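PDB 6GIO: amino acid amide racemase from Ochrobactrum anthropi, which belongs to the class-III aminotransferase family of fold-type I proteins and binds pyridoxal-5'-phosphate in a two-chain assembly. Local coordinates for residues V240-G245 / M250-H255; A223-C228 / E256-D261; A91-R96 / A305-L310; D171-R176 / D345-G350. All blocks are in the same frame, centred on the assembly; numbering follows the deposited sequence.

The four contacts illustrate how one loop can knit a cofactor pocket to the shell around it. Contact 1, which includes the pocket residues V240 and K241, lies between the others and is nested in sequence inside each of them. Its F253 CE1 packs 3.5 Å from P260 CD of contact 2, its L244 CD2 lies 3.9 Å from L310 CD2 of contact 3, and its H255 CD2 reaches R349 CD of contact 4 at 3.5 Å. Contacts 2 and 4 share the salt bridge E256 OE2 to R349 NH2, 2.9 Å. Contacts 3 and 4 do not touch, their centres about 31 Å apart. In contact 2, the L258 side chain is about 13 Å from pyridoxal-5'-phosphate.

Contact 1: V240-G245 / M250-H255; sequences VKVGLG and MHCFQH. With PLP (pyridoxal-5'-phosphate), chain G.
G245 and M250 close a tight turn within the loop joining strands 234-238 and 262-265: G245 N donates to M250 O at 2.7 Å (N-H...O angle 156°). A water accepts from L244 N and sits in plane at the edge of the H251 ring, 2.6 Å from ND1, while H251 NE2 is held by I97 O. M250 CG lies over one face of that imidazole, toward its rim. V242 CG2 presses tightly on C252 CB at 3.5 Å, and E239 takes the backbone N-H groups of C252 and F253.

The far end of 240-245 meets the cofactor. K241 can be followed outward: CB lies 3.2 Å from O3 of pyridoxal-5'-phosphate, and CG, set opposite the backbone N (chi1 -179°), is 3.8 Å from the same oxygen. A bend at chi2 (76°) keeps CD alongside it at 3.7 Å. CE then leads away, and NZ forms a salt bridge with E397 and a hydrogen bond to A51 O. V240 lies over one face of the pyridine ring, its CG1 3.6 Å from C4, and its backbone N is held by D238. A valine on this face, two residues after an aspartate, is characteristic of class-III aminotransferases of fold type I.

Contact 2: A223-C228 / E256-D261; sequences ALQDRC and EGLEPD
The flat amide of Q225 has L258 CD2 over one face, toward its oxygen end, 3.6 Å from OE1, and polar partners at its edge. E259 N donates to OE1 at 2.7 Å, almost straight (174°), in the carbonyl plane and on a lone pair. At the nitrogen end, NE2 gives a hydrogen to D226 OD1 at 3.2 Å; that oxygen lies almost in the amide plane and receives the bond on its syn side. With both ends of the amide engaged, its rotation is fixed.

Helix 220-229, which carries Q225, is the helix of a beta-alpha-beta crossover joining the parallel neighbours 199-204 and 234-238 in the sheet of the large domain; residues 256-261 lead into the next strand, 262-265. Q225 reaches across because CG stands opposite the backbone N (chi1 169°) and the chain is extended beyond it.

A water completes the junction: it accepts from Q225 NE2 and donates to G257 O at 2.5 Å and to E259 OE1 at 2.6 Å.

Contact 3: A91-R96 / A305-L310; sequences AEDLLR and AGRAVL
D93 and R307 meet side-on, the guanidinium presenting NE and NH2 to the carboxylate. NE donates to OD2 at 2.8 Å, lying on the syn side but well above the carboxylate plane; NH2 donates to OD1 at 3.2 Å, on the syn lone pair, with a weak further bond to OD2. The two flat groups are twisted 35° apart, yet both oxygens stay near the guanidinium plane. A bend at chi3 of R307 (76°) swings the guanidinium edge against the acid. OD2 also accepts from a water, 2.7 Å away, that donates to R307 O.

Alongside, L310 CD1 touches D93 CB at 3.8 Å and L94 CD2 at 3.9 Å, the two leucines crossing at about a right angle. Segments 91-96 and 305-310, on helices 85-97 and 300-315 of the class-III aminotransferase fold, have axes that approach to 10.4 Å and cross at 32°.

Farther out, R96 NH2 makes a long salt bridge to D93 OD1, 3.7 Å, while R96 NH1 pairs with E314. L94 and A91 rest on F108 of strand 104-109, at the edge of the large-domain sheet. E92, next to D93, forms a salt bridge with R10 of the second subunit.

Contact 4: D171-R176 / D345-G350; sequences DPFRPR and DVRGRG
The ring of F173 and the carboxylate of D345 lie nearly parallel, 10° apart, and the two side chains run antiparallel past one another. D345 CB makes the central touch, a CH-pi contact over one face, 3.7 Å from the ring centroid and offset so that CE1 is its nearest ring atom, at 3.4 Å. D345 OD2 continues across the same ring, 3.5 Å from CD1.

R347 crosses F173 at about a right angle. Its guanidinium, tilted 44° to the ring, brings NH1 to within 3.7 Å of F173 CB, and the same nitrogen donates to D345 OD2 at 3.0 Å, on the anti lone pair and close to the guanidinium plane. This salt bridge helps to hold the carboxylate flat over the ring. R347 reaches this spot by an extended chain from CG to NE, and its NH2 has a stronger partner in D356.

R174 meets the ring differently: NH1 lies at the ring edge, in plane, while F173 CE2 sits 3.6 Å above the guanidinium plane. R174 NH1 also pairs with D356, so this one aspartate gathers both arginines. Behind F173 the backbone is folded by an Asx turn, D171 OD1 accepting from F173 N at 2.9 Å. Strand 343-349 is an edge strand of its sheet, and 171-176 follows edge strand 164-167 of the other, consistent with a junction between the small and large domains of the fold-type I architecture.

Contact 1: V240-G245 / M250-H255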
loop_
_atom_site.group_PDB
_atom_site.type_symbol
_atom_site.label_atom_id
_atom_site.label_comp_id
_atom_site.label_asym_id
_atom_site.label_seq_id
_atom_site.Cartn_x
_atom_site.Cartn_y
_atom_site.Cartn_z
ATOM N N VAL C 240 -12.082 3.285 -8.260
ATOM C CA VAL C 240 -10.665 3.071 -8.425
ATOM C C VAL C 240 -10.290 2.935 -9.891
ATOM O O VAL C 240 -9.288 3.519 -10.339
ATOM C CB VAL C 240 -10.194 1.839 -7.611
ATOM C CG1 VAL C 240 -8.759 1.449 -8.005
ATOM C CG2 VAL C 240 -10.263 2.152 -6.129
ATOM N N LYS C 241 -11.100 2.196 -10.646
ATOM C CA LYS C 241 -10.736 1.847 -12.033
ATOM C C LYS C 241 -11.219 2.854 -13.073
ATOM O O LYS C 241 -10.504 3.143 -13.983
ATOM C CB LYS C 241 -11.286 0.453 -12.387
ATOM C CG LYS C 241 -10.963 -0.056 -13.793
ATOM C CD LYS C 241 -9.542 -0.528 -13.889
ATOM C CE LYS C 241 -9.342 -1.356 -15.136
ATOM N NZ LYS C 241 -7.922 -1.781 -15.279
ATOM N N VAL C 242 -12.432 3.371 -12.946
ATOM C CA VAL C 242 -13.064 4.147 -14.017
ATOM C C VAL C 242 -13.354 5.576 -13.548
ATOM O O VAL C 242 -14.112 6.328 -14.199
ATOM C CB VAL C 242 -14.389 3.488 -14.534
ATOM C CG1 VAL C 242 -14.147 2.112 -15.136
ATOM C CG2 VAL C 242 -15.457 3.421 -13.451
ATOM N N GLY C 243 -12.734 5.948 -12.421
ATOM C CA GLY C 243 -12.911 7.275 -11.829
ATOM C C GLY C 243 -12.102 8.343 -12.556
ATOM O O GLY C 243 -11.272 8.046 -13.459
ATOM N N LEU C 244 -12.383 9.577 -12.138
ATOM C CA LEU C 244 -11.582 10.783 -12.374
ATOM C C LEU C 244 -11.529 11.208 -13.833
ATOM O O LEU C 244 -10.459 11.276 -14.424
ATOM C CB LEU C 244 -10.192 10.641 -11.757
ATOM C CG LEU C 244 -10.237 10.543 -10.215
ATOM C CD1 LEU C 244 -8.826 10.511 -9.648
ATOM C CD2 LEU C 244 -11.044 11.670 -9.547
ATOM N N GLY C 245 -12.713 11.424 -14.398
ATOM C CA GLY C 245 -12.840 11.921 -15.743
ATOM C C GLY C 245 -12.869 10.912 -16.872
ATOM O O GLY C 245 -13.372 11.245 -17.946
ATOM N N MET C 250 -16.735 13.492 -14.225
ATOM C CA MET C 250 -15.632 13.425 -13.286
ATOM C C MET C 250 -15.674 12.068 -12.577
ATOM O O MET C 250 -14.670 11.364 -12.508
ATOM C CB MET C 250 -15.682 14.594 -12.287
ATOM C CG MET C 250 -14.521 14.582 -11.268
ATOM S SD MET C 250 -12.843 14.651 -12.000
ATOM C CE MET C 250 -12.502 16.408 -11.883
ATOM N N HIS C 251 -16.852 11.693 -12.086
ATOM C CA HIS C 251 -17.037 10.383 -11.437
ATOM C C HIS C 251 -17.988 9.500 -12.216
ATOM O O HIS C 251 -19.085 9.938 -12.605
ATOM C CB HIS C 251 -17.576 10.555 -10.025
ATOM C CG HIS C 251 -16.829 11.559 -9.219
ATOM N ND1 HIS C 251 -15.528 11.352 -8.804
ATOM C CD2 HIS C 251 -17.204 12.772 -8.736
ATOM C CE1 HIS C 251 -15.128 12.412 -8.123
ATOM N NE2 HIS C 251 -16.124 13.287 -8.067
ATOM N N CYS C 252 -17.585 8.248 -12.436
ATOM C CA CYS C 252 -18.434 7.360 -13.195
ATOM C C CYS C 252 -19.803 7.217 -12.565
ATOM O O CYS C 252 -20.747 6.974 -13.247
ATOM C CB CYS C 252 -17.812 5.991 -13.382
ATOM S SG CYS C 252 -18.803 4.902 -14.450
ATOM N N PHE C 253 -19.917 7.323 -11.252
ATOM C CA PHE C 253 -21.253 7.156 -10.632
ATOM C C PHE C 253 -22.219 8.270 -10.999
ATOM O O PHE C 253 -23.455 8.103 -10.832
ATOM C CB PHE C 253 -21.154 7.012 -9.114
ATOM C CG PHE C 253 -20.716 8.250 -8.390
ATOM C CD1 PHE C 253 -21.642 9.236 -8.036
ATOM C CD2 PHE C 253 -19.398 8.397 -7.947
ATOM C CE1 PHE C 253 -21.247 10.351 -7.321
ATOM C CE2 PHE C 253 -19.011 9.506 -7.187
ATOM C CZ PHE C 253 -19.932 10.479 -6.886
ATOM N N GLN C 254 -21.699 9.392 -11.500
ATOM C CA GLN C 254 -22.585 10.494 -11.897
ATOM C C GLN C 254 -23.400 10.164 -13.158
ATOM O O GLN C 254 -24.382 10.832 -13.426
ATOM C CB GLN C 254 -21.808 11.813 -12.095
ATOM C CG GLN C 254 -21.186 12.349 -10.835
ATOM C CD GLN C 254 -20.295 13.549 -11.026
ATOM O OE1 GLN C 254 -19.297 13.508 -11.757
ATOM N NE2 GLN C 254 -20.594 14.606 -10.271
ATOM N N HIS C 255 -22.987 9.144 -13.924
ATOM C CA HIS C 255 -23.786 8.625 -15.014
ATOM C C HIS C 255 -25.028 7.854 -14.496
ATOM O O HIS C 255 -25.960 7.638 -15.235
ATOM C CB HIS C 255 -22.966 7.633 -15.875
ATOM C CG HIS C 255 -21.841 8.260 -16.626
ATOM N ND1 HIS C 255 -22.037 9.050 -17.739
ATOM C CD2 HIS C 255 -20.502 8.212 -16.427
ATOM C CE1 HIS C 255 -20.865 9.472 -18.181
ATOM N NE2 HIS C 255 -19.919 8.975 -17.407
HETATM N N1 PLP G . -11.091 -1.659 -6.915
HETATM C C2 PLP G . -11.226 -1.632 -8.264
HETATM C C2A PLP G . -12.541 -1.386 -8.937
HETATM C C3 PLP G . -10.056 -1.871 -9.147
HETATM O O3 PLP G . -10.207 -1.850 -10.477
HETATM C C4 PLP G . -8.721 -2.095 -8.556
HETATM C C4A PLP G . -7.535 -2.319 -9.437
HETATM C C5 PLP G . -8.686 -2.090 -7.051
HETATM C C6 PLP G . -9.882 -1.874 -6.332
HETATM C C5A PLP G . -7.379 -2.374 -6.328
HETATM O O4P PLP G . -6.287 -1.524 -6.698
HETATM P P PLP G . -4.773 -1.966 -6.448
HETATM O O1P PLP G . -4.061 -0.649 -6.479
HETATM O O2P PLP G . -4.385 -2.880 -7.596
HETATM O O3P PLP G . -4.755 -2.609 -5.069
HETATM O O HOH W 1 -14.098 9.423 -9.923
#

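Contact 2: A223-C228 / E256-D261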
loop_
_atom_site.group_PDB
_atom_site.type_symbol
_atom_site.label_atom_id
_atom_site.label_comp_id
_atom_site.label_asym_id
_atom_site.label_seq_id
_atom_site.Cartn_x
_atom_site.Cartn_y
_atom_site.Cartn_z
ATOM N N ALA C 223 -31.583 2.024 -8.289
ATOM C CA ALA C 223 -32.605 1.254 -7.583
ATOM C C ALA C 223 -31.971 0.411 -6.450
ATOM O O ALA C 223 -32.562 0.232 -5.387
ATOM C CB ALA C 223 -33.386 0.376 -8.551
ATOM N N LEU C 224 -30.763 -0.105 -6.701
ATOM C CA LEU C 224 -30.006 -0.836 -5.694
ATOM C C LEU C 224 -29.645 0.048 -4.514
ATOM O O LEU C 224 -29.733 -0.374 -3.377
ATOM C CB LEU C 224 -28.689 -1.339 -6.297
ATOM C CG LEU C 224 -27.737 -2.013 -5.341
ATOM C CD1 LEU C 224 -28.364 -3.225 -4.706
ATOM C CD2 LEU C 224 -26.478 -2.431 -6.109
ATOM N N GLN C 225 -29.176 1.250 -4.816
ATOM C CA GLN C 225 -28.833 2.239 -3.804
ATOM C C GLN C 225 -30.056 2.446 -2.898
ATOM O O GLN C 225 -29.970 2.291 -1.680
ATOM C CB GLN C 225 -28.416 3.544 -4.469
ATOM C CG GLN C 225 -28.289 4.744 -3.546
ATOM C CD GLN C 225 -28.168 6.028 -4.314
ATOM O OE1 GLN C 225 -27.068 6.531 -4.515
ATOM N NE2 GLN C 225 -29.309 6.556 -4.783
ATOM N N ASP C 226 -31.184 2.713 -3.527
ATOM C CA ASP C 226 -32.428 3.058 -2.817
ATOM C C ASP C 226 -32.948 1.901 -1.942
ATOM O O ASP C 226 -33.390 2.153 -0.819
ATOM C CB ASP C 226 -33.521 3.496 -3.814
ATOM C CG ASP C 226 -33.226 4.849 -4.472
ATOM O OD1 ASP C 226 -32.233 5.514 -4.138
ATOM O OD2 ASP C 226 -33.991 5.251 -5.366
ATOM N N ARG C 227 -32.893 0.657 -2.456
ATOM C CA ARG C 227 -33.230 -0.567 -1.691
ATOM C C ARG C 227 -32.402 -0.732 -0.405
ATOM O O ARG C 227 -32.913 -1.185 0.612
ATOM C CB ARG C 227 -32.994 -1.849 -2.520
ATOM C CG ARG C 227 -33.924 -2.131 -3.691
ATOM C CD ARG C 227 -35.342 -2.480 -3.281
ATOM N NE ARG C 227 -35.960 -3.478 -4.168
ATOM C CZ ARG C 227 -36.466 -3.218 -5.368
ATOM N NH1 ARG C 227 -37.023 -4.198 -6.050
ATOM N NH2 ARG C 227 -36.403 -2.000 -5.897
ATOM N N CYS C 228 -31.119 -0.375 -0.479
ATOM C CA CYS C 228 -30.182 -0.512 0.629
ATOM C C CYS C 228 -30.307 0.668 1.618
ATOM O O CYS C 228 -30.362 0.469 2.831
ATOM C CB CYS C 228 -28.802 -0.619 0.060
ATOM S SG CYS C 228 -28.517 -2.207 -0.784
ATOM N N GLU C 256 -24.988 7.376 -13.251
ATOM C CA GLU C 256 -25.905 6.339 -12.773
ATOM C C GLU C 256 -26.885 6.845 -11.725
ATOM O O GLU C 256 -27.604 6.031 -11.154
ATOM C CB GLU C 256 -25.114 5.170 -12.190
ATOM C CG GLU C 256 -24.212 4.456 -13.195
ATOM C CD GLU C 256 -24.982 3.578 -14.145
ATOM O OE1 GLU C 256 -26.197 3.344 -13.897
ATOM O OE2 GLU C 256 -24.368 3.122 -15.144
ATOM N N GLY C 257 -26.915 8.155 -11.482
ATOM C CA GLY C 257 -27.914 8.748 -10.567
ATOM C C GLY C 257 -27.620 8.418 -9.101
ATOM O O GLY C 257 -28.515 8.408 -8.256
ATOM N N LEU C 258 -26.352 8.138 -8.805
ATOM C CA LEU C 258 -25.936 7.683 -7.460
ATOM C C LEU C 258 -25.497 8.857 -6.563
ATOM O O LEU C 258 -24.942 9.842 -7.039
ATOM C CB LEU C 258 -24.800 6.665 -7.606
ATOM C CG LEU C 258 -25.109 5.282 -8.207
ATOM C CD1 LEU C 258 -23.857 4.431 -8.225
ATOM C CD2 LEU C 258 -26.201 4.584 -7.400
ATOM N N GLU C 259 -25.777 8.753 -5.271
ATOM C CA GLU C 259 -25.340 9.757 -4.271
ATOM C C GLU C 259 -24.728 8.988 -3.138
ATOM O O GLU C 259 -25.389 8.738 -2.132
ATOM C CB GLU C 259 -26.526 10.612 -3.788
ATOM C CG GLU C 259 -26.997 11.576 -4.850
ATOM C CD GLU C 259 -28.338 12.164 -4.495
ATOM O OE1 GLU C 259 -29.368 11.545 -4.797
ATOM O OE2 GLU C 259 -28.353 13.239 -3.900
ATOM N N PRO C 260 -23.463 8.560 -3.321
ATOM C CA PRO C 260 -22.923 7.620 -2.360
ATOM C C PRO C 260 -22.629 8.235 -0.996
ATOM O O PRO C 260 -22.337 9.405 -0.884
ATOM C CB PRO C 260 -21.610 7.136 -3.022
ATOM C CG PRO C 260 -21.273 8.161 -4.059
ATOM C CD PRO C 260 -22.552 8.817 -4.461
ATOM N N ASP C 261 -22.641 7.394 0.020
ATOM C CA ASP C 261 -22.116 7.744 1.294
ATOM C C ASP C 261 -20.593 7.782 1.281
ATOM O O ASP C 261 -19.978 8.547 2.018
ATOM C CB ASP C 261 -22.630 6.689 2.270
ATOM C CG ASP C 261 -24.169 6.766 2.441
ATOM O OD1 ASP C 261 -24.595 7.841 2.861
ATOM O OD2 ASP C 261 -24.914 5.786 2.154
HETATM O O HOH W 2 -29.688 9.348 -6.237
#

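Contact 3: A91-R96 / A305-L310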
loop_
_atom_site.group_PDB
_atom_site.type_symbol
_atom_site.label_atom_id
_atom_site.label_comp_id
_atom_site.label_asym_id
_atom_site.label_seq_id
_atom_site.Cartn_x
_atom_site.Cartn_y
_atom_site.Cartn_z
ATOM N N ALA C 91 -6.840 16.620 0.004
ATOM C CA ALA C 91 -8.092 16.243 0.689
ATOM C C ALA C 91 -9.172 17.309 0.428
ATOM O O ALA C 91 -10.308 16.968 0.158
ATOM C CB ALA C 91 -7.876 16.046 2.175
ATOM N N GLU C 92 -8.794 18.582 0.527
ATOM C CA GLU C 92 -9.692 19.712 0.241
ATOM C C GLU C 92 -10.167 19.634 -1.208
ATOM O O GLU C 92 -11.361 19.815 -1.488
ATOM C CB GLU C 92 -8.981 21.065 0.499
ATOM C CG GLU C 92 -8.759 21.400 1.954
ATOM C CD GLU C 92 -7.726 22.500 2.181
ATOM O OE1 GLU C 92 -6.935 22.810 1.275
ATOM O OE2 GLU C 92 -7.658 23.018 3.313
ATOM N N ASP C 93 -9.232 19.344 -2.135
ATOM C CA ASP C 93 -9.596 19.146 -3.561
ATOM C C ASP C 93 -10.628 18.034 -3.765
ATOM O O ASP C 93 -11.586 18.209 -4.552
ATOM C CB ASP C 93 -8.414 18.768 -4.452
ATOM C CG ASP C 93 -7.377 19.873 -4.586
ATOM O OD1 ASP C 93 -7.653 21.019 -4.207
ATOM O OD2 ASP C 93 -6.241 19.572 -5.056
ATOM N N LEU C 94 -10.416 16.883 -3.101
ATOM C CA LEU C 94 -11.315 15.724 -3.271
ATOM C C LEU C 94 -12.674 16.024 -2.669
ATOM O O LEU C 94 -13.704 15.601 -3.213
ATOM C CB LEU C 94 -10.732 14.493 -2.633
ATOM C CG LEU C 94 -9.548 13.873 -3.411
ATOM C CD1 LEU C 94 -8.805 12.876 -2.536
ATOM C CD2 LEU C 94 -10.039 13.194 -4.661
ATOM N N LEU C 95 -12.700 16.723 -1.553
ATOM C CA LEU C 95 -14.027 17.171 -1.009
ATOM C C LEU C 95 -14.754 18.112 -1.954
ATOM O O LEU C 95 -15.941 17.956 -2.188
ATOM C CB LEU C 95 -13.893 17.811 0.364
ATOM C CG LEU C 95 -13.470 16.755 1.384
ATOM C CD1 LEU C 95 -13.189 17.346 2.758
ATOM C CD2 LEU C 95 -14.492 15.654 1.486
ATOM N N ARG C 96 -14.039 19.067 -2.523
ATOM C CA ARG C 96 -14.616 19.993 -3.457
ATOM C C ARG C 96 -15.131 19.300 -4.727
ATOM O O ARG C 96 -16.208 19.611 -5.171
ATOM C CB ARG C 96 -13.565 21.065 -3.821
ATOM C CG ARG C 96 -14.036 22.182 -4.747
ATOM C CD ARG C 96 -12.914 23.191 -5.057
ATOM N NE ARG C 96 -11.664 22.515 -5.430
ATOM C CZ ARG C 96 -11.335 22.116 -6.663
ATOM N NH1 ARG C 96 -12.142 22.342 -7.704
ATOM N NH2 ARG C 96 -10.180 21.491 -6.857
ATOM N N ALA C 305 1.505 14.712 -6.492
ATOM C CA ALA C 305 1.197 14.160 -7.809
ATOM C C ALA C 305 -0.331 14.117 -8.035
ATOM O O ALA C 305 -0.840 14.442 -9.102
ATOM C CB ALA C 305 1.824 12.782 -7.979
ATOM N N GLY C 306 -1.064 13.726 -7.016
ATOM C CA GLY C 306 -2.528 13.674 -7.128
ATOM C C GLY C 306 -3.167 15.034 -7.359
ATOM O O GLY C 306 -4.164 15.153 -8.078
ATOM N N ARG C 307 -2.604 16.064 -6.732
ATOM C CA ARG C 307 -3.129 17.417 -6.937
ATOM C C ARG C 307 -2.931 17.812 -8.388
ATOM O O ARG C 307 -3.819 18.409 -8.982
ATOM C CB ARG C 307 -2.458 18.431 -6.023
ATOM C CG ARG C 307 -2.790 18.229 -4.580
ATOM C CD ARG C 307 -2.633 19.518 -3.839
ATOM N NE ARG C 307 -3.761 20.387 -4.128
ATOM C CZ ARG C 307 -3.699 21.718 -4.172
ATOM N NH1 ARG C 307 -2.554 22.369 -3.953
ATOM N NH2 ARG C 307 -4.791 22.399 -4.437
ATOM N N ALA C 308 -1.763 17.468 -8.947
ATOM C CA ALA C 308 -1.458 17.764 -10.336
ATOM C C ALA C 308 -2.402 17.002 -11.252
ATOM O O ALA C 308 -2.874 17.526 -12.266
ATOM C CB ALA C 308 -0.001 17.425 -10.671
ATOM N N VAL C 309 -2.718 15.766 -10.910
ATOM C CA VAL C 309 -3.669 15.007 -11.732
ATOM C C VAL C 309 -5.049 15.693 -11.763
ATOM O O VAL C 309 -5.611 15.993 -12.825
ATOM C CB VAL C 309 -3.770 13.542 -11.261
ATOM C CG1 VAL C 309 -4.974 12.859 -11.870
ATOM C CG2 VAL C 309 -2.492 12.760 -11.624
ATOM N N LEU C 310 -5.611 15.928 -10.595
ATOM C CA LEU C 310 -6.923 16.565 -10.501
ATOM C C LEU C 310 -6.904 17.929 -11.157
ATOM O O LEU C 310 -7.834 18.287 -11.869
ATOM C CB LEU C 310 -7.349 16.714 -9.046
ATOM C CG LEU C 310 -7.540 15.452 -8.221
ATOM C CD1 LEU C 310 -8.250 15.823 -6.923
ATOM C CD2 LEU C 310 -8.344 14.405 -8.957
HETATM O O HOH W 3 -5.581 19.939 -7.597
#

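Contact 4: D171-R176 / D345-G350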
loop_
_atom_site.group_PDB
_atom_site.type_symbol
_atom_site.label_atom_id
_atom_site.label_comp_id
_atom_site.label_asym_id
_atom_site.label_seq_id
_atom_site.Cartn_x
_atom_site.Cartn_y
_atom_site.Cartn_z
ATOM N N ASP C 171 -25.933 -8.104 -16.666
ATOM C CA ASP C 171 -25.041 -7.957 -17.786
ATOM C C ASP C 171 -25.878 -7.923 -19.085
ATOM O O ASP C 171 -26.355 -8.952 -19.533
ATOM C CB ASP C 171 -24.117 -9.154 -17.784
ATOM C CG ASP C 171 -23.164 -9.171 -18.958
ATOM O OD1 ASP C 171 -23.268 -8.316 -19.888
ATOM O OD2 ASP C 171 -22.305 -10.057 -18.929
ATOM N N PRO C 172 -26.037 -6.744 -19.703
ATOM C CA PRO C 172 -26.820 -6.678 -20.934
ATOM C C PRO C 172 -26.338 -7.605 -22.075
ATOM O O PRO C 172 -27.152 -8.005 -22.866
ATOM C CB PRO C 172 -26.704 -5.215 -21.365
ATOM C CG PRO C 172 -26.244 -4.479 -20.162
ATOM C CD PRO C 172 -25.435 -5.443 -19.355
ATOM N N PHE C 173 -25.059 -7.942 -22.154
ATOM C CA PHE C 173 -24.537 -8.740 -23.269
ATOM C C PHE C 173 -24.744 -10.245 -23.055
ATOM O O PHE C 173 -24.950 -10.963 -24.007
ATOM C CB PHE C 173 -23.054 -8.432 -23.497
ATOM C CG PHE C 173 -22.477 -9.042 -24.772
ATOM C CD1 PHE C 173 -22.875 -8.585 -26.015
ATOM C CD2 PHE C 173 -21.517 -10.043 -24.714
ATOM C CE1 PHE C 173 -22.329 -9.104 -27.176
ATOM C CE2 PHE C 173 -20.962 -10.578 -25.864
ATOM C CZ PHE C 173 -21.375 -10.108 -27.114
ATOM N N ARG C 174 -24.696 -10.715 -21.801
ATOM C CA ARG C 174 -25.022 -12.105 -21.459
ATOM C C ARG C 174 -26.114 -12.086 -20.421
ATOM O O ARG C 174 -25.856 -12.348 -19.259
ATOM C CB ARG C 174 -23.800 -12.837 -20.951
ATOM C CG ARG C 174 -22.714 -12.896 -22.020
ATOM C CD ARG C 174 -21.652 -13.912 -21.733
ATOM N NE ARG C 174 -20.775 -14.097 -22.883
ATOM C CZ ARG C 174 -19.812 -13.251 -23.249
ATOM N NH1 ARG C 174 -19.604 -12.134 -22.579
ATOM N NH2 ARG C 174 -19.053 -13.511 -24.313
ATOM N N PRO C 175 -27.353 -11.764 -20.835
ATOM C CA PRO C 175 -28.390 -11.331 -19.865
ATOM C C PRO C 175 -29.122 -12.480 -19.168
ATOM O O PRO C 175 -30.346 -12.617 -19.291
ATOM C CB PRO C 175 -29.331 -10.511 -20.737
ATOM C CG PRO C 175 -29.308 -11.250 -22.011
ATOM C CD PRO C 175 -27.873 -11.696 -22.212
ATOM N N ARG C 176 -28.353 -13.294 -18.450
ATOM C CA ARG C 176 -28.878 -14.326 -17.555
ATOM C C ARG C 176 -29.762 -13.710 -16.450
ATOM O O ARG C 176 -30.785 -14.274 -16.084
ATOM C CB ARG C 176 -27.715 -15.144 -16.985
ATOM C CG ARG C 176 -26.953 -15.897 -18.090
ATOM C CD ARG C 176 -25.818 -16.798 -17.597
ATOM N NE ARG C 176 -26.339 -18.001 -16.950
ATOM C CZ ARG C 176 -25.624 -19.077 -16.609
ATOM N NH1 ARG C 176 -24.313 -19.152 -16.860
ATOM N NH2 ARG C 176 -26.237 -20.091 -16.001
ATOM N N ASP C 345 -18.896 -7.419 -29.014
ATOM C CA ASP C 345 -19.417 -6.202 -28.356
ATOM C C ASP C 345 -18.256 -5.238 -28.135
ATOM O O ASP C 345 -17.101 -5.651 -28.001
ATOM C CB ASP C 345 -20.041 -6.578 -27.009
ATOM C CG ASP C 345 -20.983 -5.508 -26.440
ATOM O OD1 ASP C 345 -21.504 -4.649 -27.180
ATOM O OD2 ASP C 345 -21.228 -5.569 -25.218
ATOM N N VAL C 346 -18.583 -3.950 -28.125
ATOM C CA VAL C 346 -17.685 -2.896 -27.738
ATOM C C VAL C 346 -18.499 -2.104 -26.744
ATOM O O VAL C 346 -19.563 -1.598 -27.089
ATOM C CB VAL C 346 -17.258 -1.998 -28.946
ATOM C CG1 VAL C 346 -16.373 -0.840 -28.470
ATOM C CG2 VAL C 346 -16.528 -2.817 -30.013
ATOM N N ARG C 347 -18.053 -2.055 -25.485
ATOM C CA ARG C 347 -18.878 -1.414 -24.419
ATOM C C ARG C 347 -17.964 -0.622 -23.524
ATOM O O ARG C 347 -16.745 -0.715 -23.611
ATOM C CB ARG C 347 -19.687 -2.454 -23.628
ATOM C CG ARG C 347 -18.873 -3.647 -23.110
ATOM C CD ARG C 347 -19.678 -4.577 -22.177
ATOM N NE ARG C 347 -18.829 -5.686 -21.730
ATOM C CZ ARG C 347 -18.790 -6.890 -22.296
ATOM N NH1 ARG C 347 -19.565 -7.182 -23.310
ATOM N NH2 ARG C 347 -17.960 -7.807 -21.858
ATOM N N GLY C 348 -18.545 0.196 -22.684
ATOM C CA GLY C 348 -17.737 1.017 -21.800
ATOM C C GLY C 348 -18.309 2.394 -21.686
ATOM O O GLY C 348 -19.443 2.643 -22.111
ATOM N N ARG C 349 -17.542 3.290 -21.089
ATOM C CA ARG C 349 -17.869 4.689 -21.160
ATOM C C ARG C 349 -16.602 5.448 -21.360
ATOM O O ARG C 349 -15.594 5.147 -20.693
ATOM C CB ARG C 349 -18.537 5.177 -19.920
ATOM C CG ARG C 349 -19.789 4.476 -19.525
ATOM C CD ARG C 349 -20.415 5.324 -18.440
ATOM N NE ARG C 349 -21.645 4.770 -17.870
ATOM C CZ ARG C 349 -22.865 4.981 -18.343
ATOM N NH1 ARG C 349 -23.035 5.700 -19.443
ATOM N NH2 ARG C 349 -23.927 4.462 -17.724
ATOM N N GLY C 350 -16.659 6.452 -22.238
ATOM C CA GLY C 350 -15.538 7.340 -22.462
ATOM C C GLY C 350 -14.304 6.536 -22.823
ATOM O O GLY C 350 -14.349 5.712 -23.721
#